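Local coordinates for cystatin-2 (Ornithodoros moubata, PDB 3L0R), which inhibits cysteine proteinases, with broad specificity for mammalian cathepsins, and may interfere with the host's own control of cathepsin-mediated proteolysis, at residues A[58-63]-A[86-91]. Residues are numbered along the deposited sequence; the frame is centred on the assembly and turned at random.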
loop_
_atom_site.group_PDB
_atom_site.type_symbol
_atom_site.label_atom_id
_atom_site.label_comp_id
_atom_site.label_asym_id
_atom_site.label_seq_id
_atom_site.Cartn_x
_atom_site.Cartn_y
_atom_site.Cartn_z
ATOM N N ILE A 58 7.261 -0.552 0.562
ATOM C CA ILE A 58 6.742 -1.911 0.579
ATOM C C ILE A 58 7.329 -2.737 -0.547
ATOM O O ILE A 58 7.789 -2.194 -1.562
ATOM C CB ILE A 58 5.200 -1.941 0.455
ATOM C CG1 ILE A 58 4.773 -1.636 -0.985
ATOM C CG2 ILE A 58 4.544 -0.970 1.493
ATOM C CD1 ILE A 58 3.375 -1.030 -1.134
ATOM N N GLU A 59 7.329 -4.051 -0.348
ATOM C CA GLU A 59 7.609 -4.983 -1.426
ATOM C C GLU A 59 6.329 -5.599 -1.933
ATOM O O GLU A 59 5.488 -6.064 -1.155
ATOM C CB GLU A 59 8.598 -6.049 -0.991
ATOM C CG GLU A 59 9.987 -5.487 -0.869
ATOM C CD GLU A 59 10.956 -6.443 -0.232
ATOM O OE1 GLU A 59 10.535 -7.553 0.175
ATOM O OE2 GLU A 59 12.154 -6.078 -0.134
ATOM N N ILE A 60 6.177 -5.567 -3.254
ATOM C CA ILE A 60 4.980 -6.087 -3.896
ATOM C C ILE A 60 5.307 -7.230 -4.839
ATOM O O ILE A 60 6.464 -7.420 -5.240
ATOM C CB ILE A 60 4.166 -4.980 -4.629
ATOM C CG1 ILE A 60 4.865 -4.545 -5.927
ATOM C CG2 ILE A 60 3.867 -3.814 -3.669
ATOM C CD1 ILE A 60 4.005 -3.699 -6.856
ATOM N N SER A 61 4.265 -7.979 -5.194
ATOM C CA SER A 61 4.401 -9.172 -6.021
ATOM C C SER A 61 3.042 -9.433 -6.635
ATOM O O SER A 61 2.029 -9.227 -5.974
ATOM C CB SER A 61 4.809 -10.377 -5.161
ATOM O OG SER A 61 5.516 -11.336 -5.925
ATOM N N PRO A 62 3.007 -9.872 -7.905
ATOM C CA PRO A 62 1.722 -10.232 -8.529
ATOM C C PRO A 62 0.992 -11.334 -7.758
ATOM O O PRO A 62 1.622 -12.329 -7.367
ATOM C CB PRO A 62 2.128 -10.743 -9.915
ATOM C CG PRO A 62 3.509 -10.164 -10.161
ATOM C CD PRO A 62 4.155 -10.037 -8.816
ATOM N N SER A 63 -0.319 -11.154 -7.561
ATOM C CA SER A 63 -1.172 -12.114 -6.844
ATOM C C SER A 63 -1.872 -13.111 -7.764
ATOM O O SER A 63 -1.795 -13.028 -8.979
ATOM C CB SER A 63 -2.226 -11.389 -5.983
ATOM O OG SER A 63 -3.330 -10.928 -6.756
ATOM N N SER A 86 9.027 -6.508 -5.890
ATOM C CA SER A 86 9.297 -5.150 -6.372
ATOM C C SER A 86 9.080 -4.182 -5.239
ATOM O O SER A 86 8.121 -4.300 -4.480
ATOM C CB SER A 86 8.401 -4.769 -7.553
ATOM O OG SER A 86 8.591 -5.668 -8.637
ATOM N N THR A 87 9.968 -3.206 -5.145
ATOM C CA THR A 87 9.936 -2.249 -4.073
ATOM C C THR A 87 9.239 -0.995 -4.557
ATOM O O THR A 87 9.612 -0.437 -5.588
ATOM C CB THR A 87 11.367 -1.969 -3.596
ATOM O OG1 THR A 87 11.923 -3.193 -3.102
ATOM C CG2 THR A 87 11.401 -0.917 -2.503
ATOM N N CYS A 88 8.213 -0.570 -3.822
ATOM C CA CYS A 88 7.472 0.626 -4.160
ATOM C C CYS A 88 7.355 1.541 -2.955
ATOM O O CYS A 88 7.469 1.097 -1.808
ATOM C CB CYS A 88 6.058 0.294 -4.653
ATOM S SG CYS A 88 5.961 -0.925 -5.958
ATOM N N VAL A 89 7.099 2.817 -3.235
ATOM C CA VAL A 89 6.791 3.797 -2.208
ATOM C C VAL A 89 5.378 4.319 -2.473
ATOM O O VAL A 89 5.102 4.897 -3.541
ATOM C CB VAL A 89 7.832 4.964 -2.157
ATOM C CG1 VAL A 89 7.442 5.995 -1.104
ATOM C CG2 VAL A 89 9.220 4.432 -1.859
ATOM N N ALA A 90 4.488 4.085 -1.503
ATOM C CA ALA A 90 3.106 4.545 -1.577
ATOM C C ALA A 90 2.832 5.638 -0.547
ATOM O O ALA A 90 3.166 5.496 0.640
ATOM C CB ALA A 90 2.140 3.378 -1.387
ATOM N N VAL A 91 2.228 6.731 -1.016
ATOM C CA VAL A 91 1.745 7.785 -0.136
ATOM C C VAL A 91 0.220 7.805 -0.178
ATOM O O VAL A 91 -0.385 7.960 -1.253
ATOM C CB VAL A 91 2.333 9.177 -0.467
ATOM C CG1 VAL A 91 1.833 10.224 0.541
ATOM C CG2 VAL A 91 3.867 9.142 -0.483
HETATM O O HOH W 1 7.133 -8.411 -8.416
#
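I60 reaches diagonally across to C88, its terminal CD1 lying 3.5 Å from C88 SG while its CG1 sits beside the CB of its direct partner S86 (3.9 Å). The reach follows from the first torsion of I60: CG1 stands between the backbone N and the carbonyl carbon (chi1 74°), and the extended second torsion carries CD1 onward to the sulfur. In C88, SG stands beside its own backbone N, anti to the carbonyl carbon (chi1 -51°), where it meets I60 CD1; its CB stays near I58 CG1 (4.3 Å). On this face, turned to the helix, the beta-branched isoleucines suit an extended strand and give it an apolar surface, while the compact C88 bonds through its sulfur to C108. S86, small and polar, lies at the wetter end of the row: its OG meets a water 3.1 Å away that also donates a weak bond to I60 O.

On the other face E59 and T87 form the non-hydrogen-bonded pair, their side chains leaning across one another at a slant with E59 CG 3.7 Å from T87 OG1. K42 makes a salt bridge with E59 OE2 and a weak hydrogen bond with T87 OG1, so a long acid and a short hydroxyl can serve one lysine.

The backbones join as antiparallel strands through two reciprocal pairs of bonds, I58 with C88 and I60 with S86; that from I60 N to S86 O is nearly straight (167°).

Past I60, S61 OG bonds to D81 O and Q84 O of the connecting loop. This is the cystatin fold, an antiparallel sheet wrapped round helix 15-25: strand 34-48 lies beside strand 52-66, and strand 100-108, whose Y106 touches I58, I60 and C88, beside strand 86-95; from the helix, A21 packs against I58, and T25 against I58 and I60.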